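Local coordinates for lysosome-associated membrane glycoprotein 3 (PDB 4AKM) that contributes to the unfolded protein response and to fusion of lysosomes with autophagosomes, here as the membrane-proximal part of its luminal region, at residues H114-V119 and T135-Q140; L62-G67 and A87-S92; F73-E78 and A141-D146. All coordinates share one frame; numbering follows the deposited sequence.

Contact 1 (H114-V119 and T135-Q140); sequences HSFKCV and TDVQLQ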
ATOM      1  N   HIS A 114      -0.268 -15.452   9.290  1.00 81.04           N
ATOM      2  CA  HIS A 114      -1.264 -15.578   8.233  1.00 82.29           C
ATOM      3  C   HIS A 114      -1.020 -14.538   7.141  1.00 80.41           C
ATOM      4  O   HIS A 114      -0.117 -13.711   7.246  1.00 73.33           O
ATOM      5  CB  HIS A 114      -2.679 -15.412   8.798  1.00 83.89           C
ATOM      6  CG  HIS A 114      -3.114 -16.533   9.689  1.00 88.83           C
ATOM      7  ND1 HIS A 114      -4.439 -16.779   9.980  1.00 92.06           N
ATOM      8  CD2 HIS A 114      -2.403 -17.473  10.355  1.00 88.88           C
ATOM      9  CE1 HIS A 114      -4.527 -17.822  10.785  1.00 93.59           C
ATOM     10  NE2 HIS A 114      -3.304 -18.264  11.027  1.00 92.58           N
ATOM     11  N   SER A 115      -1.830 -14.584   6.091  1.00 82.58           N
ATOM     12  CA  SER A 115      -1.765 -13.573   5.044  1.00 78.10           C
ATOM     13  C   SER A 115      -3.101 -12.852   4.938  1.00 72.91           C
ATOM     14  O   SER A 115      -4.137 -13.394   5.314  1.00 74.42           O
ATOM     15  CB  SER A 115      -1.389 -14.202   3.700  1.00 77.32           C
ATOM     16  OG  SER A 115      -2.365 -15.136   3.278  1.00 78.41           O
ATOM     17  N   PHE A 116      -3.075 -11.622   4.446  1.00 70.62           N
ATOM     18  CA  PHE A 116      -4.306 -10.877   4.249  1.00 67.01           C
ATOM     19  C   PHE A 116      -4.700 -10.896   2.788  1.00 66.25           C
ATOM     20  O   PHE A 116      -3.887 -10.605   1.916  1.00 62.05           O
ATOM     21  CB  PHE A 116      -4.164  -9.435   4.728  1.00 62.29           C
ATOM     22  CG  PHE A 116      -5.446  -8.657   4.676  1.00 67.73           C
ATOM     23  CD1 PHE A 116      -6.366  -8.736   5.708  1.00 74.69           C
ATOM     24  CD2 PHE A 116      -5.741  -7.854   3.590  1.00 68.27           C
ATOM     25  CE1 PHE A 116      -7.549  -8.022   5.659  1.00 76.66           C
ATOM     26  CE2 PHE A 116      -6.922  -7.142   3.538  1.00 65.96           C
ATOM     27  CZ  PHE A 116      -7.824  -7.224   4.571  1.00 69.99           C
ATOM     28  N   LYS A 117      -5.956 -11.239   2.528  1.00 67.09           N
ATOM     29  CA  LYS A 117      -6.492 -11.197   1.181  1.00 58.16           C
ATOM     30  C   LYS A 117      -7.685 -10.260   1.141  1.00 61.53           C
ATOM     31  O   LYS A 117      -8.504 -10.258   2.057  1.00 67.62           O
ATOM     32  CB  LYS A 117      -6.911 -12.590   0.724  1.00 63.17           C
ATOM     33  CG  LYS A 117      -7.496 -12.627  -0.674  1.00 58.00           C
ATOM     34  CD  LYS A 117      -8.043 -13.994  -0.993  1.00 64.13           C
ATOM     35  CE  LYS A 117      -8.787 -13.989  -2.312  1.00 60.64           C
ATOM     36  NZ  LYS A 117      -7.876 -13.765  -3.467  1.00 59.17           N
ATOM     37  N   CYS A 118      -7.769  -9.457   0.082  1.00 56.85           N
ATOM     38  CA  CYS A 118      -8.920  -8.593  -0.139  1.00 55.08           C
ATOM     39  C   CYS A 118      -8.969  -8.095  -1.571  1.00 56.71           C
ATOM     40  O   CYS A 118      -8.412  -7.050  -1.907  1.00 58.39           O
ATOM     41  CB  CYS A 118      -8.925  -7.408   0.819  1.00 60.67           C
ATOM     42  SG  CYS A 118     -10.501  -6.541   0.861  1.00 69.53           S
ATOM     43  N   VAL A 119      -9.652  -8.867  -2.406  1.00 60.68           N
ATOM     44  CA  VAL A 119      -9.835  -8.560  -3.814  1.00 58.16           C
ATOM     45  C   VAL A 119     -10.792  -7.374  -3.977  1.00 56.98           C
ATOM     46  O   VAL A 119     -10.741  -6.637  -4.966  1.00 61.05           O
ATOM     47  CB  VAL A 119     -10.353  -9.818  -4.548  1.00 59.22           C
ATOM     48  CG1 VAL A 119     -11.380 -10.543  -3.684  1.00 65.00           C
ATOM     49  CG2 VAL A 119     -10.915  -9.484  -5.926  1.00 56.54           C
ATOM     50  N   THR A 135      -6.681  -2.892  -4.619  1.00 45.56           N
ATOM     51  CA  THR A 135      -7.523  -3.904  -5.235  1.00 48.05           C
ATOM     52  C   THR A 135      -6.703  -5.174  -5.390  1.00 49.21           C
ATOM     53  O   THR A 135      -5.486  -5.107  -5.419  1.00 56.15           O
ATOM     54  CB  THR A 135      -8.014  -3.423  -6.615  1.00 46.06           C
ATOM     55  OG1 THR A 135      -8.873  -4.409  -7.190  1.00 67.32           O
ATOM     56  CG2 THR A 135      -6.854  -3.210  -7.546  1.00 42.13           C
ATOM     57  N   ASP A 136      -7.353  -6.333  -5.465  1.00 54.77           N
ATOM     58  CA  ASP A 136      -6.637  -7.596  -5.700  1.00 53.93           C
ATOM     59  C   ASP A 136      -5.509  -7.847  -4.702  1.00 47.86           C
ATOM     60  O   ASP A 136      -4.473  -8.416  -5.037  1.00 48.81           O
ATOM     61  CB  ASP A 136      -6.098  -7.646  -7.128  1.00 44.48           C
ATOM     62  CG  ASP A 136      -7.193  -7.857  -8.145  1.00 48.40           C
ATOM     63  OD1 ASP A 136      -7.937  -8.847  -8.000  1.00 52.23           O
ATOM     64  OD2 ASP A 136      -7.325  -7.029  -9.068  1.00 45.87           O
ATOM     65  N   VAL A 137      -5.730  -7.405  -3.472  1.00 46.85           N
ATOM     66  CA  VAL A 137      -4.718  -7.460  -2.436  1.00 45.57           C
ATOM     67  C   VAL A 137      -4.517  -8.861  -1.877  1.00 49.66           C
ATOM     68  O   VAL A 137      -5.463  -9.509  -1.439  1.00 54.02           O
ATOM     69  CB  VAL A 137      -5.090  -6.527  -1.259  1.00 45.09           C
ATOM     70  CG1 VAL A 137      -4.078  -6.650  -0.134  1.00 48.51           C
ATOM     71  CG2 VAL A 137      -5.209  -5.087  -1.730  1.00 43.54           C
ATOM     72  N   GLN A 138      -3.274  -9.325  -1.906  1.00 46.31           N
ATOM     73  CA  GLN A 138      -2.838 -10.390  -1.020  1.00 53.72           C
ATOM     74  C   GLN A 138      -1.442 -10.072  -0.518  1.00 57.11           C
ATOM     75  O   GLN A 138      -0.511  -9.955  -1.303  1.00 56.81           O
ATOM     76  CB  GLN A 138      -2.844 -11.745  -1.709  1.00 60.31           C
ATOM     77  CG  GLN A 138      -2.480 -12.877  -0.763  1.00 65.37           C
ATOM     78  CD  GLN A 138      -3.003 -14.217  -1.224  1.00 75.76           C
ATOM     79  OE1 GLN A 138      -3.617 -14.328  -2.287  1.00 78.91           O
ATOM     80  NE2 GLN A 138      -2.771 -15.249  -0.422  1.00 82.72           N
ATOM     81  N   LEU A 139      -1.296  -9.932   0.792  1.00 58.89           N
ATOM     82  CA  LEU A 139      -0.010  -9.550   1.359  1.00 60.57           C
ATOM     83  C   LEU A 139       0.303 -10.303   2.644  1.00 68.47           C
ATOM     84  O   LEU A 139      -0.545 -11.006   3.192  1.00 71.07           O
ATOM     85  CB  LEU A 139       0.057  -8.035   1.589  1.00 55.16           C
ATOM     86  CG  LEU A 139      -1.008  -7.333   2.438  1.00 56.33           C
ATOM     87  CD1 LEU A 139      -0.750  -7.491   3.934  1.00 59.57           C
ATOM     88  CD2 LEU A 139      -1.089  -5.858   2.062  1.00 50.50           C
ATOM     89  N   GLN A 140       1.534 -10.139   3.111  1.00 65.37           N
ATOM     90  CA  GLN A 140       1.999 -10.746   4.344  1.00 67.91           C
ATOM     91  C   GLN A 140       3.272 -10.032   4.775  1.00 66.24           C
ATOM     92  O   GLN A 140       4.092  -9.644   3.938  1.00 62.31           O
ATOM     93  CB  GLN A 140       2.256 -12.243   4.143  1.00 73.61           C
ATOM     94  CG  GLN A 140       2.581 -13.001   5.426  1.00 81.02           C
ATOM     95  CD  GLN A 140       2.472 -14.507   5.263  1.00 83.35           C
ATOM     96  OE1 GLN A 140       1.791 -14.998   4.361  1.00 84.28           O
ATOM     97  NE2 GLN A 140       3.145 -15.248   6.137  1.00 87.65           N
TER
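Phe116, Leu139, Cys118 and Val137 share one face of the sheet, and their side chains pack against each other across two antiparallel strands. Phe116 holds its CG anti to the backbone N (chi1 -174°), which swings the ring beside its own carbonyl carbon and sets its edge at Val137, with CD2 4.3 Å from Val137 CG1. Leu139 turns its CD1 methyl to Phe116 CB at 4.0 Å. Cys118 CB lies against Val137 CB. Under these side chains, Phe116 with Leu139 and Cys118 with Val137 each exchange two backbone hydrogen bonds; in the second pair the bond from Val137 N to Cys118 O is the more bent, next to the corner at Asp136. The other face carries Lys117 and Gln138, a non-hydrogen-bonded pair. Gln138 runs out extended, while Lys117 is extended to CE and bends at its amino end. Beyond them Gln140 lays its CG against His114 O at 3.3 Å, and its OE1 comes beside Ser115 CB. The Gln140 amide is held from outside: OE1 accepts from Gly150 N and NE2 donates to Asp143 O. Strand 116-118 is thus joined to strand 137-141, which pairs on with strand 14-27. The apolar face packs on strand 97-110 of the other sheet, where Phe116 stacks on Phe108. The disulfide from Cys118 to Cys155 ties the C-terminal end of this luminal fragment to strand 116-118.

Contact 2 (L62-G67 and A87-S92); sequences LNFQGG and AYLTVS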
ATOM      1  N   LEU A  62       6.959   1.937  -2.683  1.00 38.32           N
ATOM      2  CA  LEU A  62       6.831   1.741  -4.113  1.00 35.65           C
ATOM      3  C   LEU A  62       7.075   3.067  -4.791  1.00 33.02           C
ATOM      4  O   LEU A  62       6.358   4.030  -4.551  1.00 38.94           O
ATOM      5  CB  LEU A  62       5.429   1.257  -4.444  1.00 32.98           C
ATOM      6  CG  LEU A  62       4.964   0.026  -3.668  1.00 38.88           C
ATOM      7  CD1 LEU A  62       3.510  -0.256  -3.973  1.00 41.60           C
ATOM      8  CD2 LEU A  62       5.823  -1.180  -4.005  1.00 35.94           C
ATOM      9  N   ASN A  63       8.091   3.125  -5.634  1.00 31.11           N
ATOM     10  CA  ASN A  63       8.397   4.367  -6.319  1.00 38.06           C
ATOM     11  C   ASN A  63       8.115   4.287  -7.797  1.00 40.08           C
ATOM     12  O   ASN A  63       8.299   3.245  -8.418  1.00 39.11           O
ATOM     13  CB  ASN A  63       9.850   4.787  -6.086  1.00 40.21           C
ATOM     14  CG  ASN A  63       9.960   5.979  -5.165  1.00 42.54           C
ATOM     15  OD1 ASN A  63      10.231   5.832  -3.970  1.00 32.72           O
ATOM     16  ND2 ASN A  63       9.729   7.176  -5.713  1.00 43.88           N
ATOM     17  N   PHE A  64       7.674   5.404  -8.356  1.00 37.41           N
ATOM     18  CA  PHE A  64       7.369   5.465  -9.769  1.00 40.61           C
ATOM     19  C   PHE A  64       7.647   6.863 -10.248  1.00 40.61           C
ATOM     20  O   PHE A  64       7.880   7.765  -9.451  1.00 45.98           O
ATOM     21  CB  PHE A  64       5.900   5.092 -10.023  1.00 41.41           C
ATOM     22  CG  PHE A  64       4.934   5.805  -9.125  1.00 38.87           C
ATOM     23  CD1 PHE A  64       4.511   7.092  -9.421  1.00 38.60           C
ATOM     24  CD2 PHE A  64       4.464   5.198  -7.978  1.00 35.21           C
ATOM     25  CE1 PHE A  64       3.636   7.755  -8.590  1.00 36.24           C
ATOM     26  CE2 PHE A  64       3.587   5.850  -7.148  1.00 36.12           C
ATOM     27  CZ  PHE A  64       3.170   7.134  -7.452  1.00 38.04           C
ATOM     28  N   GLN A  65       7.629   7.044 -11.557  1.00 45.80           N
ATOM     29  CA  GLN A  65       7.770   8.377 -12.100  1.00 55.38           C
ATOM     30  C   GLN A  65       6.594   9.230 -11.660  1.00 48.59           C
ATOM     31  O   GLN A  65       5.458   9.002 -12.073  1.00 50.01           O
ATOM     32  CB  GLN A  65       7.869   8.339 -13.623  1.00 64.69           C
ATOM     33  CG  GLN A  65       9.208   8.817 -14.146  1.00 70.22           C
ATOM     34  CD  GLN A  65      10.364   7.980 -13.624  1.00 79.96           C
ATOM     35  OE1 GLN A  65      10.991   8.315 -12.612  1.00 80.17           O
ATOM     36  NE2 GLN A  65      10.652   6.882 -14.317  1.00 78.77           N
ATOM     37  N   GLY A  66       6.877  10.207 -10.808  1.00 46.83           N
ATOM     38  CA  GLY A  66       5.861  11.126 -10.340  1.00 49.22           C
ATOM     39  C   GLY A  66       5.729  11.128  -8.833  1.00 45.00           C
ATOM     40  O   GLY A  66       5.242  12.088  -8.245  1.00 45.58           O
ATOM     41  N   GLY A  67       6.161  10.045  -8.202  1.00 43.95           N
ATOM     42  CA  GLY A  67       6.075   9.950  -6.761  1.00 40.21           C
ATOM     43  C   GLY A  67       6.186   8.545  -6.217  1.00 39.68           C
ATOM     44  O   GLY A  67       6.937   7.716  -6.733  1.00 40.58           O
ATOM     45  N   ALA A  87       1.517   8.988   0.451  1.00 40.06           N
ATOM     46  CA  ALA A  87       1.651   9.040  -0.992  1.00 36.31           C
ATOM     47  C   ALA A  87       2.074  10.415  -1.476  1.00 36.40           C
ATOM     48  O   ALA A  87       1.858  11.441  -0.807  1.00 36.53           O
ATOM     49  CB  ALA A  87       0.378   8.600  -1.679  1.00 34.22           C
ATOM     50  N   TYR A  88       2.678  10.402  -2.656  1.00 34.00           N
ATOM     51  CA  TYR A  88       3.208  11.596  -3.277  1.00 39.86           C
ATOM     52  C   TYR A  88       3.002  11.408  -4.769  1.00 41.16           C
ATOM     53  O   TYR A  88       3.364  10.367  -5.321  1.00 39.82           O
ATOM     54  CB  TYR A  88       4.691  11.677  -2.941  1.00 42.73           C
ATOM     55  CG  TYR A  88       5.456  12.896  -3.403  1.00 44.13           C
ATOM     56  CD1 TYR A  88       5.909  13.002  -4.714  1.00 44.16           C
ATOM     57  CD2 TYR A  88       5.778  13.911  -2.514  1.00 45.40           C
ATOM     58  CE1 TYR A  88       6.633  14.100  -5.134  1.00 45.44           C
ATOM     59  CE2 TYR A  88       6.508  15.017  -2.925  1.00 52.94           C
ATOM     60  CZ  TYR A  88       6.933  15.104  -4.238  1.00 52.95           C
ATOM     61  OH  TYR A  88       7.658  16.198  -4.657  1.00 55.34           O
ATOM     62  N   LEU A  89       2.412  12.408  -5.416  1.00 36.11           N
ATOM     63  CA  LEU A  89       2.058  12.303  -6.823  1.00 47.20           C
ATOM     64  C   LEU A  89       2.227  13.630  -7.546  1.00 50.57           C
ATOM     65  O   LEU A  89       1.692  14.637  -7.114  1.00 46.89           O
ATOM     66  CB  LEU A  89       0.606  11.835  -6.966  1.00 43.35           C
ATOM     67  CG  LEU A  89       0.133  11.658  -8.405  1.00 44.93           C
ATOM     68  CD1 LEU A  89       0.971  10.597  -9.092  1.00 47.99           C
ATOM     69  CD2 LEU A  89      -1.338  11.304  -8.451  1.00 50.91           C
ATOM     70  N   THR A  90       2.961  13.627  -8.655  1.00 54.19           N
ATOM     71  CA  THR A  90       3.115  14.828  -9.471  1.00 55.27           C
ATOM     72  C   THR A  90       2.188  14.789 -10.680  1.00 62.82           C
ATOM     73  O   THR A  90       2.119  13.781 -11.381  1.00 70.57           O
ATOM     74  CB  THR A  90       4.563  14.987  -9.975  1.00 58.66           C
ATOM     75  OG1 THR A  90       5.480  14.787  -8.893  1.00 54.43           O
ATOM     76  CG2 THR A  90       4.779  16.373 -10.558  1.00 66.36           C
ATOM     77  N   VAL A  91       1.468  15.881 -10.920  1.00 70.55           N
ATOM     78  CA  VAL A  91       0.740  16.039 -12.181  1.00 82.02           C
ATOM     79  C   VAL A  91       1.410  17.131 -13.022  1.00 91.26           C
ATOM     80  O   VAL A  91       1.836  18.160 -12.493  1.00 90.58           O
ATOM     81  CB  VAL A  91      -0.771  16.328 -11.973  1.00 73.65           C
ATOM     82  CG1 VAL A  91      -1.419  15.219 -11.167  1.00 67.05           C
ATOM     83  CG2 VAL A  91      -0.988  17.668 -11.296  1.00 76.69           C
ATOM     84  N   SER A  92       1.527  16.900 -14.326  1.00100.18           N
ATOM     85  CA  SER A  92       2.274  17.821 -15.183  1.00107.04           C
ATOM     86  C   SER A  92       1.553  19.148 -15.400  1.00113.20           C
ATOM     87  O   SER A  92       2.177  20.212 -15.346  1.00111.78           O
ATOM     88  CB  SER A  92       2.598  17.174 -16.533  1.00108.74           C
ATOM     89  OG  SER A  92       3.397  18.031 -17.332  1.00110.32           O
TER
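Phe64 to Gly67 forms a type II beta turn, and the far end of this turn lies beside Leu89 and Thr90 of strand 80-90. Two backbone bonds between Phe64 and Gly67 close the turn. Gly66 O then points across to Thr90 and is gripped twice. Thr90 OG1 donates to it at 2.8 Å, and Thr90 N adds a weak, bent bond. The threonine hydroxyl sits beside its own backbone N (chi1 -47°), which lets both donors address one oxygen. Close by, Gly67, with no side chain, lies with its CA next to Tyr88 O, 3.1 Å away in a CA-H...O contact. On one side of the backbone, Tyr88 brings its ring edge to the glycines, with CD1 3.7 Å from Gly66 O. On the other, Phe64 CE1 meets Leu89 CD1 at 3.9 Å, at the edge of the phenylalanine ring. The two side chains cross at about a right angle. Gly67 O lies over the centre of one Phe64 ring face. The turn closes a beta hairpin of strands 57-64 and 67-75, and the contact sets that turn beside strand 80-90, the next strand of the antiparallel five-stranded sheet in this LAMP-family beta-prism domain.

Contact 3 (F73-E78 and A141-D146); sequences FTKDEE and AFDFED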
ATOM      1  N   PHE A  73       3.939  -0.997   8.059  1.00 52.41           N
ATOM      2  CA  PHE A  73       3.363  -2.082   8.850  1.00 57.09           C
ATOM      3  C   PHE A  73       3.884  -2.106  10.289  1.00 60.74           C
ATOM      4  O   PHE A  73       5.072  -1.880  10.538  1.00 60.64           O
ATOM      5  CB  PHE A  73       3.689  -3.433   8.214  1.00 55.43           C
ATOM      6  CG  PHE A  73       3.274  -3.554   6.778  1.00 57.04           C
ATOM      7  CD1 PHE A  73       4.084  -3.060   5.764  1.00 50.74           C
ATOM      8  CD2 PHE A  73       2.088  -4.187   6.440  1.00 48.56           C
ATOM      9  CE1 PHE A  73       3.711  -3.177   4.448  1.00 45.01           C
ATOM     10  CE2 PHE A  73       1.715  -4.309   5.127  1.00 48.48           C
ATOM     11  CZ  PHE A  73       2.525  -3.801   4.127  1.00 48.93           C
ATOM     12  N   THR A  74       2.986  -2.410  11.221  1.00 61.51           N
ATOM     13  CA  THR A  74       3.320  -2.600  12.630  1.00 63.92           C
ATOM     14  C   THR A  74       2.728  -3.933  13.092  1.00 69.79           C
ATOM     15  O   THR A  74       1.588  -4.256  12.756  1.00 68.28           O
ATOM     16  CB  THR A  74       2.749  -1.443  13.504  1.00 63.01           C
ATOM     17  OG1 THR A  74       3.504  -0.247  13.279  1.00 66.35           O
ATOM     18  CG2 THR A  74       2.804  -1.780  14.985  1.00 65.89           C
ATOM     19  N   LYS A  75       3.503  -4.723  13.832  1.00 75.69           N
ATOM     20  CA  LYS A  75       2.945  -5.915  14.475  1.00 82.81           C
ATOM     21  C   LYS A  75       2.736  -5.680  15.972  1.00 86.75           C
ATOM     22  O   LYS A  75       3.654  -5.269  16.684  1.00 83.83           O
ATOM     23  CB  LYS A  75       3.792  -7.169  14.213  1.00 81.26           C
ATOM     24  CG  LYS A  75       5.194  -7.160  14.805  1.00 81.46           C
ATOM     25  CD  LYS A  75       5.874  -8.518  14.613  1.00 88.09           C
ATOM     26  CE  LYS A  75       5.090  -9.644  15.281  1.00 87.96           C
ATOM     27  NZ  LYS A  75       5.720 -10.981  15.067  1.00 80.19           N
ATOM     28  N   ASP A  76       1.514  -5.914  16.438  1.00 89.17           N
ATOM     29  CA  ASP A  76       1.201  -5.709  17.844  1.00 99.01           C
ATOM     30  C   ASP A  76       1.506  -6.981  18.614  1.00102.74           C
ATOM     31  O   ASP A  76       1.835  -6.936  19.800  1.00109.94           O
ATOM     32  CB  ASP A  76      -0.262  -5.299  18.035  1.00 93.69           C
ATOM     33  CG  ASP A  76      -0.418  -4.163  19.031  1.00100.66           C
ATOM     34  OD1 ASP A  76       0.472  -3.997  19.894  1.00104.18           O
ATOM     35  OD2 ASP A  76      -1.424  -3.429  18.945  1.00 96.67           O
ATOM     36  N   GLU A  77       1.405  -8.108  17.913  1.00 99.97           N
ATOM     37  CA  GLU A  77       1.675  -9.431  18.476  1.00105.45           C
ATOM     38  C   GLU A  77       0.688  -9.829  19.583  1.00107.73           C
ATOM     39  O   GLU A  77       0.688  -9.253  20.672  1.00111.63           O
ATOM     40  CB  GLU A  77       3.137  -9.558  18.936  1.00108.11           C
ATOM     41  CG  GLU A  77       3.447 -10.822  19.728  1.00114.20           C
ATOM     42  CD  GLU A  77       2.984 -12.097  19.036  1.00121.01           C
ATOM     43  OE1 GLU A  77       3.476 -12.389  17.924  1.00117.86           O
ATOM     44  OE2 GLU A  77       2.125 -12.810  19.605  1.00119.30           O
ATOM     45  N   GLU A  78      -0.171 -10.805  19.286  1.00110.10           N
ATOM     46  CA  GLU A  78      -0.266 -11.380  17.945  1.00106.95           C
ATOM     47  C   GLU A  78      -1.063 -10.454  17.027  1.00103.63           C
ATOM     48  O   GLU A  78      -1.780  -9.576  17.513  1.00105.28           O
ATOM     49  CB  GLU A  78      -0.857 -12.798  17.986  1.00104.23           C
ATOM     50  CG  GLU A  78      -2.222 -12.904  18.661  1.00107.88           C
ATOM     51  CD  GLU A  78      -2.611 -14.344  18.981  1.00113.35           C
ATOM     52  OE1 GLU A  78      -1.705 -15.184  19.177  1.00110.29           O
ATOM     53  OE2 GLU A  78      -3.825 -14.635  19.044  1.00109.41           O
ATOM     54  N   ALA A 141       3.429  -9.850   6.082  1.00 73.33           N
ATOM     55  CA  ALA A 141       4.596  -9.162   6.626  1.00 77.88           C
ATOM     56  C   ALA A 141       5.134  -9.840   7.889  1.00 81.04           C
ATOM     57  O   ALA A 141       4.399 -10.539   8.591  1.00 86.99           O
ATOM     58  CB  ALA A 141       4.268  -7.701   6.902  1.00 71.73           C
ATOM     59  N   PHE A 142       6.420  -9.627   8.156  1.00 84.47           N
ATOM     60  CA  PHE A 142       7.120 -10.194   9.315  1.00 92.24           C
ATOM     61  C   PHE A 142       7.301 -11.716   9.251  1.00 98.19           C
ATOM     62  O   PHE A 142       8.245 -12.206   8.627  1.00 97.28           O
ATOM     63  CB  PHE A 142       6.451  -9.777  10.630  1.00 86.52           C
ATOM     64  CG  PHE A 142       6.175  -8.308  10.723  1.00 81.20           C
ATOM     65  CD1 PHE A 142       7.197  -7.417  11.011  1.00 76.29           C
ATOM     66  CD2 PHE A 142       4.897  -7.815  10.521  1.00 76.52           C
ATOM     67  CE1 PHE A 142       6.948  -6.063  11.097  1.00 70.41           C
ATOM     68  CE2 PHE A 142       4.644  -6.462  10.606  1.00 73.51           C
ATOM     69  CZ  PHE A 142       5.673  -5.584  10.894  1.00 68.50           C
ATOM     70  N   ASP A 143       6.407 -12.456   9.903  1.00100.98           N
ATOM     71  CA  ASP A 143       6.536 -13.911   9.990  1.00105.87           C
ATOM     72  C   ASP A 143       6.260 -14.629   8.667  1.00105.73           C
ATOM     73  O   ASP A 143       5.210 -14.434   8.051  1.00102.73           O
ATOM     74  CB  ASP A 143       5.632 -14.465  11.096  1.00105.13           C
ATOM     75  CG  ASP A 143       6.325 -14.503  12.446  1.00113.34           C
ATOM     76  OD1 ASP A 143       7.408 -13.893  12.580  1.00105.58           O
ATOM     77  OD2 ASP A 143       5.789 -15.153  13.370  1.00113.92           O
ATOM     78  N   PHE A 144       7.204 -15.470   8.249  1.00107.94           N
ATOM     79  CA  PHE A 144       7.088 -16.199   6.987  1.00111.63           C
ATOM     80  C   PHE A 144       7.505 -17.661   7.103  1.00117.65           C
ATOM     81  O   PHE A 144       8.229 -18.043   8.023  1.00117.76           O
ATOM     82  CB  PHE A 144       7.923 -15.523   5.897  1.00103.85           C
ATOM     83  CG  PHE A 144       7.210 -14.405   5.198  1.00 93.84           C
ATOM     84  CD1 PHE A 144       6.302 -14.674   4.187  1.00 92.41           C
ATOM     85  CD2 PHE A 144       7.448 -13.086   5.548  1.00 89.91           C
ATOM     86  CE1 PHE A 144       5.641 -13.645   3.539  1.00 86.85           C
ATOM     87  CE2 PHE A 144       6.791 -12.050   4.902  1.00 81.63           C
ATOM     88  CZ  PHE A 144       5.887 -12.330   3.895  1.00 79.05           C
ATOM     89  N   GLU A 145       7.046 -18.471   6.153  1.00118.37           N
ATOM     90  CA  GLU A 145       7.379 -19.891   6.120  1.00125.04           C
ATOM     91  C   GLU A 145       7.642 -20.361   4.698  1.00127.48           C
ATOM     92  O   GLU A 145       6.705 -20.612   3.938  1.00125.90           O
ATOM     93  CB  GLU A 145       6.244 -20.722   6.716  1.00126.55           C
ATOM     94  CG  GLU A 145       5.933 -20.419   8.166  1.00128.89           C
ATOM     95  CD  GLU A 145       4.707 -21.158   8.651  1.00130.43           C
ATOM     96  OE1 GLU A 145       4.638 -22.389   8.449  1.00124.40           O
ATOM     97  OE2 GLU A 145       3.807 -20.505   9.223  1.00126.24           O
ATOM     98  N   ASP A 146       8.921 -20.484   4.352  1.00128.66           N
ATOM     99  CA  ASP A 146       9.340 -20.984   3.042  1.00133.70           C
ATOM    100  C   ASP A 146       8.819 -20.153   1.869  1.00127.93           C
ATOM    101  O   ASP A 146       8.481 -20.703   0.821  1.00126.74           O
ATOM    102  CB  ASP A 146       8.949 -22.458   2.861  1.00138.48           C
ATOM    103  CG  ASP A 146       9.833 -23.401   3.657  1.00139.11           C
ATOM    104  OD1 ASP A 146       9.499 -23.683   4.828  1.00139.67           O
ATOM    105  OD2 ASP A 146      10.859 -23.864   3.110  1.00128.38           O
TER
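Lys75 runs over one face of the Phe142 ring, the two side chains pointing in opposite directions as they pass. Its CB stands 4.0 Å from the ring centroid, 21° off the normal, a CH-pi contact. The lysine CG is placed between the backbone N and the carbonyl carbon (chi1 65°), and the chain bends again at chi3 (-60°). This path carries CD along the same ring, 3.9 Å from Phe142 CG. Phe142 has a positive phi, and its CB points toward strand 67-75. The far end of its ring, CZ, meets Phe73 CB at 4.0 Å, and Phe73 O lies at the ring edge, near its plane. Phe73 in turn offers a ring face to Ala141, whose CB is 4.2 Å from Phe73 CD2. No hydrogen bond crosses this contact. It joins strand 67-75 of the five-stranded sheet to the end of strand 137-141 in the other sheet and to the loop that follows it. Phe73 and Ala141 meet between the sheets of the beta prism, and the partly exposed Phe142 lies next to them. Phe73 also reaches Ile17 of strand 14-27, and Phe142 touches Tyr80. Farther out, Lys75 NZ approaches Asp143 OD1 to 4.2 Å, beyond salt-bridge range, while it forms a long salt bridge to Glu77 OE1 at 3.9 Å. Val112 packs against Lys75, Glu77 and Asp143 at this end.

From the N terminus, residues 62-67 come first and 73-78 follow at the end of the next strand. Contact 2 closes at 87-92, within the five-stranded sheet. Contact 3 is still open at that point, so the two cross. Contact 1 begins at 114-119 and closes at 135-140, nested inside the long loop that contact 3 closes at 141-146. Contacts 2 and 1 are in series, with centres about 24 Å apart on opposite sides of the chain's centre. Contact 1 belongs to the second sheet, and contact 3 joins the two sheets. Contacts 1 and 3 touch where Leu139 CD1 packs on Phe73 CE2 at 4.2 Å.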